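Local coordinates for protein exopolygalacturonase (Yersinia enterocolitica, PDB 2UVE) that probably hydrolyses the glycosidic bonds of polygalacturonan near the chain ends, as an exo-acting glycoside hydrolase of family 28, at residues 215-220 with 242-247; 373-378 with 397-402; 430-435 with 458-463; 437-442 with 466-471. All blocks are in the same frame, centred on the assembly; numbering follows the deposited sequence.

Interaction 1. Residues 215-220 with 242-247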
# COMPACT_ATOMS: atom_id res chain seq x y z
N ALA A 215 0.73 -23.24 -2.42
CA ALA A 215 1.53 -22.83 -3.60
C ALA A 215 2.59 -21.81 -3.21
O ALA A 215 2.28 -20.85 -2.51
CB ALA A 215 0.64 -22.29 -4.74
N ILE A 216 3.83 -22.02 -3.65
CA ILE A 216 4.87 -21.01 -3.58
C ILE A 216 5.44 -20.78 -4.99
O ILE A 216 6.09 -21.66 -5.57
CB ILE A 216 6.03 -21.35 -2.57
CG1 ILE A 216 5.48 -21.56 -1.14
CG2 ILE A 216 7.07 -20.21 -2.54
CD1 ILE A 216 6.47 -22.14 -0.17
N LEU A 217 5.17 -19.59 -5.53
CA LEU A 217 5.87 -19.12 -6.74
C LEU A 217 7.20 -18.53 -6.33
O LEU A 217 7.27 -17.47 -5.69
CB LEU A 217 5.00 -18.13 -7.53
CG LEU A 217 5.58 -17.74 -8.91
CD1 LEU A 217 5.62 -18.91 -9.88
CD2 LEU A 217 4.79 -16.60 -9.47
N LEU A 218 8.27 -19.25 -6.66
CA LEU A 218 9.60 -18.87 -6.24
C LEU A 218 10.42 -18.24 -7.37
O LEU A 218 10.56 -18.82 -8.43
CB LEU A 218 10.35 -20.08 -5.62
CG LEU A 218 11.75 -19.80 -5.05
CD1 LEU A 218 11.75 -18.78 -3.90
CD2 LEU A 218 12.49 -21.10 -4.64
N GLY A 219 10.98 -17.05 -7.14
CA GLY A 219 11.87 -16.46 -8.09
C GLY A 219 13.14 -17.27 -8.38
O GLY A 219 13.83 -17.75 -7.47
N SER A 220 13.45 -17.42 -9.67
CA SER A 220 14.79 -17.81 -10.12
C SER A 220 15.80 -16.80 -9.55
O SER A 220 15.52 -15.63 -9.45
CB SER A 220 14.85 -17.82 -11.67
OG SER A 220 16.15 -18.15 -12.13
N ALA A 242 12.62 -7.09 -15.85
CA ALA A 242 11.30 -7.58 -15.55
C ALA A 242 11.24 -8.04 -14.07
O ALA A 242 12.26 -8.37 -13.44
CB ALA A 242 10.93 -8.73 -16.51
N SER A 243 10.03 -8.00 -13.52
CA SER A 243 9.73 -8.41 -12.16
C SER A 243 9.37 -9.86 -12.29
O SER A 243 9.33 -10.39 -13.41
CB SER A 243 8.52 -7.61 -11.62
OG SER A 243 8.85 -6.23 -11.37
N LEU A 244 9.05 -10.51 -11.18
CA LEU A 244 8.65 -11.90 -11.24
C LEU A 244 7.28 -11.99 -11.92
O LEU A 244 7.04 -12.89 -12.72
CB LEU A 244 8.69 -12.55 -9.85
CG LEU A 244 8.31 -14.03 -9.69
CD1 LEU A 244 9.20 -14.95 -10.58
CD2 LEU A 244 8.37 -14.48 -8.20
N ILE A 245 6.37 -11.08 -11.59
CA ILE A 245 5.09 -11.04 -12.30
C ILE A 245 4.90 -9.70 -12.97
O ILE A 245 5.12 -8.66 -12.33
CB ILE A 245 3.88 -11.37 -11.40
CG1 ILE A 245 4.05 -12.75 -10.78
CG2 ILE A 245 2.60 -11.27 -12.21
CD1 ILE A 245 3.25 -12.90 -9.54
N ASN A 246 4.52 -9.74 -14.26
CA ASN A 246 4.43 -8.52 -15.07
C ASN A 246 3.16 -8.38 -15.85
O ASN A 246 2.66 -9.34 -16.37
CB ASN A 246 5.56 -8.45 -16.11
CG ASN A 246 6.91 -8.56 -15.50
OD1 ASN A 246 7.48 -7.58 -15.00
ND2 ASN A 246 7.47 -9.77 -15.56
N ALA A 247 2.65 -7.15 -15.92
CA ALA A 247 1.70 -6.73 -16.97
C ALA A 247 2.38 -5.51 -17.56
O ALA A 247 2.26 -4.42 -17.02
CB ALA A 247 0.30 -6.38 -16.39

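Interaction 2. Residues 373-378 with 397-402. With NI (nickel (II) ion), chain C; SO4 (sulfate ion), chain K.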
# COMPACT_ATOMS: atom_id res chain seq x y z
N GLN A 373 5.23 -9.87 3.83
CA GLN A 373 6.25 -10.23 4.80
C GLN A 373 7.61 -10.02 4.13
O GLN A 373 8.22 -10.95 3.59
CB GLN A 373 6.07 -11.69 5.29
CG GLN A 373 4.72 -11.98 5.94
CD GLN A 373 4.49 -13.49 6.24
OE1 GLN A 373 5.06 -14.36 5.59
NE2 GLN A 373 3.64 -13.77 7.21
N THR A 374 8.06 -8.77 4.14
CA THR A 374 9.29 -8.39 3.41
C THR A 374 10.30 -7.62 4.21
O THR A 374 11.31 -7.23 3.69
CB THR A 374 9.00 -7.66 2.08
OG1 THR A 374 8.51 -6.32 2.32
CG2 THR A 374 7.99 -8.42 1.26
N TYR A 375 10.07 -7.47 5.50
CA TYR A 375 11.08 -6.92 6.44
C TYR A 375 12.35 -7.81 6.48
O TYR A 375 12.23 -9.02 6.61
CB TYR A 375 10.49 -6.80 7.85
CG TYR A 375 11.39 -6.08 8.79
CD1 TYR A 375 11.47 -4.68 8.79
CD2 TYR A 375 12.20 -6.79 9.67
CE1 TYR A 375 12.35 -4.02 9.67
CE2 TYR A 375 13.07 -6.16 10.53
CZ TYR A 375 13.14 -4.78 10.53
OH TYR A 375 14.03 -4.20 11.40
N ASP A 376 13.57 -7.25 6.33
CA ASP A 376 13.81 -5.82 6.04
C ASP A 376 14.55 -5.74 4.68
O ASP A 376 15.64 -5.23 4.61
CB ASP A 376 14.64 -5.19 7.18
CG ASP A 376 14.60 -3.69 7.16
OD1 ASP A 376 15.30 -3.01 7.94
OD2 ASP A 376 13.82 -3.17 6.35
N ALA A 377 13.99 -6.33 3.62
CA ALA A 377 14.54 -6.22 2.25
C ALA A 377 14.64 -4.74 1.78
O ALA A 377 13.61 -4.00 1.73
CB ALA A 377 13.65 -7.01 1.26
N ASN A 378 15.87 -4.33 1.47
CA ASN A 378 16.18 -2.98 1.06
C ASN A 378 15.37 -2.60 -0.18
O ASN A 378 15.44 -3.28 -1.21
CB ASN A 378 17.68 -2.80 0.84
CG ASN A 378 18.10 -1.32 0.89
OD1 ASN A 378 17.36 -0.44 1.37
ND2 ASN A 378 19.29 -1.06 0.45
N PHE A 397 -2.25 -7.04 5.67
CA PHE A 397 -1.24 -7.07 6.71
C PHE A 397 0.11 -6.59 6.10
O PHE A 397 0.59 -7.22 5.18
CB PHE A 397 -1.08 -8.53 7.25
CG PHE A 397 0.09 -8.70 8.22
CD1 PHE A 397 -0.10 -8.59 9.61
CD2 PHE A 397 1.39 -8.99 7.74
CE1 PHE A 397 0.99 -8.75 10.51
CE2 PHE A 397 2.46 -9.13 8.61
CZ PHE A 397 2.25 -9.02 10.01
N PHE A 398 0.73 -5.52 6.63
CA PHE A 398 2.04 -5.00 6.14
C PHE A 398 3.18 -5.23 7.16
O PHE A 398 3.11 -4.72 8.26
CB PHE A 398 1.97 -3.50 5.86
CG PHE A 398 1.11 -3.15 4.71
CD1 PHE A 398 1.65 -3.05 3.43
CD2 PHE A 398 -0.26 -2.91 4.89
CE1 PHE A 398 0.82 -2.69 2.33
CE2 PHE A 398 -1.06 -2.57 3.81
CZ PHE A 398 -0.51 -2.47 2.52
N ASP A 399 4.18 -6.04 6.81
CA ASP A 399 5.48 -6.04 7.53
C ASP A 399 6.58 -5.84 6.44
O ASP A 399 6.98 -6.78 5.75
CB ASP A 399 5.66 -7.34 8.33
CG ASP A 399 6.70 -7.23 9.45
OD1 ASP A 399 6.51 -6.36 10.33
OD2 ASP A 399 7.71 -8.03 9.44
N THR A 400 6.99 -4.59 6.19
CA THR A 400 7.74 -4.34 4.92
C THR A 400 9.18 -3.87 5.14
O THR A 400 9.53 -3.27 6.17
CB THR A 400 6.93 -3.39 3.98
OG1 THR A 400 6.64 -2.18 4.68
CG2 THR A 400 5.57 -4.01 3.55
N GLY A 401 10.04 -4.16 4.16
CA GLY A 401 11.38 -3.67 4.25
C GLY A 401 11.50 -2.17 3.99
O GLY A 401 12.49 -1.58 4.37
N ASP A 402 10.51 -1.57 3.35
CA ASP A 402 10.51 -0.11 3.08
C ASP A 402 9.14 0.46 3.42
O ASP A 402 8.49 0.01 4.39
CB ASP A 402 10.94 0.19 1.61
CG ASP A 402 11.62 1.56 1.45
OD1 ASP A 402 10.92 2.59 1.35
OD2 ASP A 402 12.87 1.62 1.45
NI NI C . 13.32 -1.15 6.26
S SO4 K . 0.12 -12.81 8.95
O1 SO4 K . -0.03 -13.74 10.04
O2 SO4 K . 0.33 -11.48 9.36
O3 SO4 K . 1.34 -13.09 8.28
O4 SO4 K . -1.09 -12.88 8.21
O HOH W 1 14.33 -0.65 8.16
O HOH W 2 14.57 -0.09 2.62
O HOH W 3 11.25 -1.71 7.24
O HOH W 4 15.23 -0.70 5.20

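Interaction 3. Residues 430-435 with 458-463. With NI (nickel (II) ion), chain C.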
# COMPACT_ATOMS: atom_id res chain seq x y z
N TYR A 430 -3.78 -3.50 8.70
CA TYR A 430 -2.88 -3.52 9.84
C TYR A 430 -1.44 -3.27 9.36
O TYR A 430 -0.86 -4.07 8.60
CB TYR A 430 -2.98 -4.87 10.55
CG TYR A 430 -2.20 -5.00 11.85
CD1 TYR A 430 -2.74 -4.55 13.05
CD2 TYR A 430 -0.94 -5.61 11.87
CE1 TYR A 430 -2.02 -4.69 14.25
CE2 TYR A 430 -0.22 -5.78 13.05
CZ TYR A 430 -0.76 -5.32 14.23
OH TYR A 430 -0.06 -5.52 15.41
N PHE A 431 -0.88 -2.15 9.79
CA PHE A 431 0.50 -1.81 9.42
C PHE A 431 1.40 -2.28 10.56
O PHE A 431 1.19 -1.84 11.71
CB PHE A 431 0.63 -0.30 9.18
CG PHE A 431 -0.21 0.18 8.02
CD1 PHE A 431 0.29 0.14 6.72
CD2 PHE A 431 -1.51 0.65 8.22
CE1 PHE A 431 -0.53 0.55 5.62
CE2 PHE A 431 -2.27 1.09 7.17
CZ PHE A 431 -1.80 1.03 5.85
N ARG A 432 2.31 -3.21 10.30
CA ARG A 432 3.28 -3.55 11.32
C ARG A 432 4.58 -2.75 11.02
O ARG A 432 4.55 -1.57 10.95
CB ARG A 432 3.47 -5.09 11.47
CG ARG A 432 4.15 -5.51 12.78
CD ARG A 432 4.20 -7.01 12.93
NE ARG A 432 5.04 -7.44 14.04
CZ ARG A 432 6.37 -7.54 14.04
NH1 ARG A 432 7.10 -7.25 12.95
NH2 ARG A 432 6.99 -7.96 15.14
N MET A 433 5.70 -3.39 10.79
CA MET A 433 6.93 -2.65 10.54
C MET A 433 6.89 -2.13 9.13
O MET A 433 6.23 -2.71 8.26
CB MET A 433 8.15 -3.52 10.78
CG MET A 433 8.28 -3.92 12.27
SD MET A 433 9.89 -4.55 12.66
CE MET A 433 10.89 -3.05 12.66
N GLY A 434 7.58 -0.99 8.91
CA GLY A 434 7.66 -0.40 7.59
C GLY A 434 8.11 1.04 7.74
O GLY A 434 8.08 1.54 8.84
N HIS A 435 8.50 1.71 6.66
CA HIS A 435 9.06 3.06 6.80
C HIS A 435 7.99 4.15 6.93
O HIS A 435 8.28 5.28 7.25
CB HIS A 435 10.01 3.36 5.63
CG HIS A 435 11.25 2.54 5.65
ND1 HIS A 435 12.33 2.79 4.82
CD2 HIS A 435 11.60 1.50 6.43
CE1 HIS A 435 13.27 1.90 5.07
NE2 HIS A 435 12.86 1.11 6.04
N MET A 458 -1.88 0.84 13.25
CA MET A 458 -0.41 0.79 13.06
C MET A 458 0.33 0.36 14.34
O MET A 458 0.07 0.88 15.44
CB MET A 458 0.12 2.16 12.62
CG MET A 458 -0.41 2.68 11.27
SD MET A 458 -2.15 3.22 11.24
CE MET A 458 -2.16 4.10 9.65
N TYR A 459 1.24 -0.60 14.23
CA TYR A 459 1.98 -1.09 15.39
C TYR A 459 3.38 -1.39 14.95
O TYR A 459 3.56 -2.28 14.11
CB TYR A 459 1.31 -2.35 15.96
CG TYR A 459 2.09 -3.01 17.05
CD1 TYR A 459 2.27 -2.39 18.27
CD2 TYR A 459 2.62 -4.30 16.86
CE1 TYR A 459 3.01 -2.99 19.29
CE2 TYR A 459 3.32 -4.92 17.90
CZ TYR A 459 3.52 -4.25 19.10
OH TYR A 459 4.23 -4.83 20.12
N LEU A 460 4.34 -0.62 15.51
CA LEU A 460 5.81 -0.74 15.25
C LEU A 460 6.29 -0.08 13.97
O LEU A 460 7.49 -0.09 13.66
CB LEU A 460 6.32 -2.19 15.27
CG LEU A 460 6.05 -3.02 16.52
CD1 LEU A 460 6.54 -4.44 16.28
CD2 LEU A 460 6.66 -2.38 17.80
N THR A 461 5.32 0.41 13.19
CA THR A 461 5.60 1.18 11.96
C THR A 461 6.45 2.41 12.29
O THR A 461 6.34 3.00 13.37
CB THR A 461 4.27 1.62 11.29
OG1 THR A 461 3.24 0.65 11.57
CG2 THR A 461 4.42 1.73 9.79
N ASP A 462 7.29 2.84 11.35
CA ASP A 462 8.12 4.01 11.60
C ASP A 462 7.29 5.30 11.80
O ASP A 462 7.52 6.06 12.73
CB ASP A 462 9.12 4.23 10.48
CG ASP A 462 10.34 3.35 10.59
OD1 ASP A 462 10.44 2.43 11.44
OD2 ASP A 462 11.23 3.60 9.78
N ILE A 463 6.35 5.53 10.90
CA ILE A 463 5.67 6.81 10.77
C ILE A 463 4.26 6.48 10.29
O ILE A 463 4.11 5.57 9.51
CB ILE A 463 6.43 7.71 9.70
CG1 ILE A 463 7.84 8.07 10.18
CG2 ILE A 463 5.66 8.99 9.34
CD1 ILE A 463 8.78 8.46 9.08
NI NI C . 13.32 -1.15 6.26
O HOH W 5 9.03 -0.12 11.59
O HOH W 6 11.03 5.75 8.19
O HOH W 1 14.33 -0.65 8.16
O HOH W 4 15.23 -0.70 5.20
O HOH W 3 11.25 -1.71 7.24

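Interaction 4. Residues 437-442 with 466-471. With SO4 (sulfate ion), chain Q.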
# COMPACT_ATOMS: atom_id res chain seq x y z
N ALA A 437 3.40 4.09 7.02
CA ALA A 437 2.16 3.47 6.61
C ALA A 437 1.68 4.09 5.27
O ALA A 437 1.37 3.36 4.33
CB ALA A 437 1.05 3.60 7.76
N ILE A 438 1.59 5.42 5.21
CA ILE A 438 1.07 6.13 4.03
C ILE A 438 2.13 7.16 3.67
O ILE A 438 2.37 8.09 4.45
CB ILE A 438 -0.31 6.89 4.31
CG1 ILE A 438 -1.34 5.94 4.97
CG2 ILE A 438 -0.86 7.63 2.99
CD1 ILE A 438 -1.91 4.92 4.03
N VAL A 439 2.77 6.97 2.51
CA VAL A 439 3.89 7.81 2.10
C VAL A 439 3.55 8.51 0.76
O VAL A 439 3.28 7.85 -0.22
CB VAL A 439 5.23 7.04 2.00
CG1 VAL A 439 6.36 8.01 1.66
CG2 VAL A 439 5.54 6.33 3.31
N THR A 440 3.51 9.85 0.77
CA THR A 440 3.29 10.65 -0.44
C THR A 440 4.45 11.65 -0.70
O THR A 440 4.55 12.61 0.02
CB THR A 440 1.99 11.53 -0.33
OG1 THR A 440 2.21 12.56 0.64
CG2 THR A 440 0.75 10.75 0.08
N GLY A 441 5.37 11.47 -1.64
CA GLY A 441 5.80 10.28 -2.25
C GLY A 441 7.32 10.36 -2.17
O GLY A 441 7.95 9.37 -1.85
N SER A 442 7.80 11.61 -2.23
CA SER A 442 9.04 12.20 -2.88
C SER A 442 8.82 12.54 -4.37
O SER A 442 9.01 13.70 -4.77
CB SER A 442 10.39 11.61 -2.49
OG SER A 442 11.28 11.45 -3.59
N ARG A 466 3.68 10.11 6.00
CA ARG A 466 4.88 10.80 5.53
C ARG A 466 4.64 11.52 4.18
O ARG A 466 4.22 10.89 3.20
CB ARG A 466 6.05 9.83 5.44
CG ARG A 466 7.38 10.46 4.92
CD ARG A 466 7.97 11.33 5.96
NE ARG A 466 9.32 11.78 5.69
CZ ARG A 466 9.64 13.01 5.28
NH1 ARG A 466 8.69 13.91 5.04
NH2 ARG A 466 10.91 13.33 5.09
N ALA A 467 4.87 12.83 4.16
CA ALA A 467 4.77 13.65 2.95
C ALA A 467 6.10 14.34 2.71
O ALA A 467 6.61 15.05 3.56
CB ALA A 467 3.64 14.66 3.04
N LYS A 468 6.68 14.08 1.55
CA LYS A 468 8.02 14.59 1.22
C LYS A 468 8.12 14.96 -0.24
O LYS A 468 7.56 14.29 -1.11
CB LYS A 468 9.13 13.56 1.55
CG LYS A 468 8.85 12.12 1.02
CD LYS A 468 9.99 11.20 1.38
CE LYS A 468 9.58 9.75 1.23
NZ LYS A 468 10.76 8.92 1.45
N SER A 469 8.89 16.03 -0.49
CA SER A 469 9.21 16.46 -1.83
C SER A 469 10.37 17.47 -1.80
O SER A 469 10.81 17.90 -0.73
CB SER A 469 7.99 17.07 -2.52
OG SER A 469 8.14 17.06 -3.93
N THR A 470 10.87 17.82 -2.99
CA THR A 470 11.78 18.95 -3.11
C THR A 470 11.26 19.91 -4.20
O THR A 470 10.45 19.55 -5.05
CB THR A 470 13.34 18.60 -3.22
OG1 THR A 470 13.83 18.65 -4.58
CG2 THR A 470 13.72 17.30 -2.58
N SER A 471 11.69 21.16 -4.09
CA SER A 471 11.28 22.24 -5.00
C SER A 471 11.18 21.86 -6.48
O SER A 471 10.11 21.94 -7.08
CB SER A 471 12.27 23.40 -4.85
OG SER A 471 11.51 24.57 -4.84
S SO4 Q . 13.09 9.55 -1.77
O1 SO4 Q . 11.86 8.66 -1.62
O2 SO4 Q . 13.37 10.16 -0.40
O3 SO4 Q . 14.17 8.67 -2.03
O4 SO4 Q . 12.68 10.63 -2.60

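Interaction 1. Residues 215-220 with 242-247
Asn246 ND2 is gripped by two backbone carbonyls, Ser243 O at 2.9 Å and Leu201 O; these bonds close the turn at 243-246, next to Leu244 and Ile245, which meet Leu217 and Gly219. The site lies among the parallel coils of the beta-helix characteristic of family 28 enzymes, where strand 194-202 pairs with both strand 215-219 and strand 245-247. The other half of the same carboxamide works in the opposite sense: Ser243 N donates to Asn246 OD1 over 3.0 Å, in the carbonyl plane and on a lone pair, so one side chain ties both backbone polar groups of Ser243. The contact itself is apolar and buried. Leu244 presents both methyls to the Gly219 backbone, its CG lying trans to N (chi1 -179°), with CD2 3.8 Å from Gly219 N and CD1 4.0 Å from Gly219 CA. The Leu217 branch point is a looser neighbour, with Leu217 CG 4.3 Å from Leu244 CD2. Ile269 of strand 268-270 packs on both Leu244 and Ile245. The two segments also meet methyl to methyl, where the obliquely crossing side chains bring Leu217 CD2 to 4.0 Å from Ile245 CD1.

Interaction 2. Residues 373-378 with 397-402
A nickel ion bridges the two segments, bound at 2.1 Å by Asp376 OD2 and at the same distance by Gly401 O, next to a cis peptide bond between Tyr375 and Asp376. His435 NE2 and three waters complete six ligands. The two protein oxygens from these segments, Asp376 OD2 and Gly401 O, are 2.9 Å apart because they share the metal. The Asp376 CA-CB bond leads away from 397-402, but with CG anti to the backbone N (chi1 -164°) the carboxylate still reaches the ion. Its second oxygen, OD1, accepts a bond from a nickel-bound water, while another such water donates to Thr400 O; the inner shell is thus steered by both segments. Gly401 has no side chain, and the backbones close in until its CA is 3.7 Å from Asp376 CA. Gly401 and Asp402 belong to the Gly-Asp-Asp signature of family 28, which lines the active-site cleft on the parallel beta-helix, so the metal probably sits beside the substrate-binding region. Towards the strands, Asp399 O takes a nearly linear bond of 2.8 Å from Thr374 N (168°) and a weak one from Tyr375 N. Asp399 OD2 rests 3.4 Å from Tyr375 CB, while its OD1 is salt-bridged to Arg432. The Tyr375 ring turns its edge to Thr400 O, which lies near the ring plane and 3.6 Å from CD1. At the far end, Gln373 NE2 makes a weak bond to a sulfate, its OE1 being held by Arg350.

Interaction 3. Residues 430-435 with 458-463
His435 and Asp462 lie side by side and point the same way, with the imidazole and carboxylate planes only 2° apart. His435 CD2 is 4.0 Å from Asp462 OD2, and a water bonded to both Asp462 OD2 and His435 O spans the pair. The neighbouring ring atom, NE2, binds nickel at 2.3 Å. Gly434 and His435 begin the Gly-His-Gly signature of family 28, which in this family borders the active-site cleft. Three further pairs also run alongside one another. Tyr430 and Tyr459 meet with Tyr430 OH 3.3 Å from Tyr459 CD2, the hydroxyl being bonded to Glu285. In the Phe431-Met458 pair, a Met-aromatic contact, the sulfur stands obliquely to the ring, SD 5.2 Å from its centroid; Met458 CG already lies against the CD2 side of the phenyl group, and the bend at chi2 (72°) folds the chain back so that CE lies there too. Arg432 extends straight from CG to NE, and Leu460 CD1 sits over one face of its guanidinium, toward the rim, 3.7 Å from NH2. The nitrogens of that group meanwhile form salt bridges with Asp399 and Glu285. Backbone and hydroxyl bonds hold the pairs in step: Thr461 OG1 donates to Arg432 O over 2.7 Å in the carbonyl plane, and Asp462 N reaches Gly434 O at 2.9 Å. Strand 430-431 is flanked by strands 397-399 and 448-459, Phe431 stacking on Phe398 of the former, while strand 476-490 continues the parallel ladder beyond Met458 and Tyr459.

Interaction 4. Residues 437-442 with 466-471
Lys468 reaches across Val439 and past Gly441 and Ser442 in a shape set by its torsions. Its CG occupies the crowded position between backbone N and carbonyl carbon (chi1 48°), and from there the chain runs fully extended. CE consequently crosses the side chain of Val439, 3.7 Å from CG1, and also nears Gly441 O, while NZ donates to sulfate O1 at 3.3 Å and weakly to O2. The sulfate, probably from the crystallisation liquor, sits against Ser442 as well, but the modelled separation there is too short to be trusted. Arg466-Ala467-Lys468 matches the Arg-x-Lys signature of family 28 active sites, consistent with a cleft suited to the anionic galacturonate. Arg466 turns away from 437-442 by a bend at chi2 (73°); Lys468 CB lies over one guanidinium face, toward its rim, and NH1 is bonded to Thr498. Of its side chain, CB is the atom that stays near Val439, 4.1 Å from CG2. On the other face of the sheet, Thr440 OG1 lies between N and the carbonyl carbon (chi1 69°), packed 3.5 Å from Ala467 CB and buried without a polar partner in the model. The backbones form a parallel ladder: Arg466 N to Ile438 O, Thr440 N to Arg466 O at 2.7 Å, Lys468 N to Thr440 O, and Ser442 N to Lys468 O at 2.9 Å. The last follows a cis peptide bond between Thr440 and Gly441. Strand 438-441 is flanked by strands 405-408 and 463-470, and strand 493-500 continues the stack beyond Arg466 and Lys468.

In the fold
The contacts join neighbouring turns of one parallel beta-helix, interactions 3 and 4 linking the same pair of turns. Interaction 1 comes first along the chain and stands apart, its centre about 17 Å from that of interaction 2, with nearest atoms about 10 Å apart. Interactions 2 and 3 follow in series and touch, their centres about 10 Å apart: strands 397-399 and 430-431 are neighbours, the Asp399-Arg432 salt bridge joins them, and both supply ligands to one nickel ion. Interaction 4 alternates with interaction 3 along the chain: strand 430-431 is followed by strand 438-441, and Ala437 is probably hydrogen-bonded to Ile463. Interactions 2 to 4 thus gather three family 28 signatures, probably along one substrate cleft.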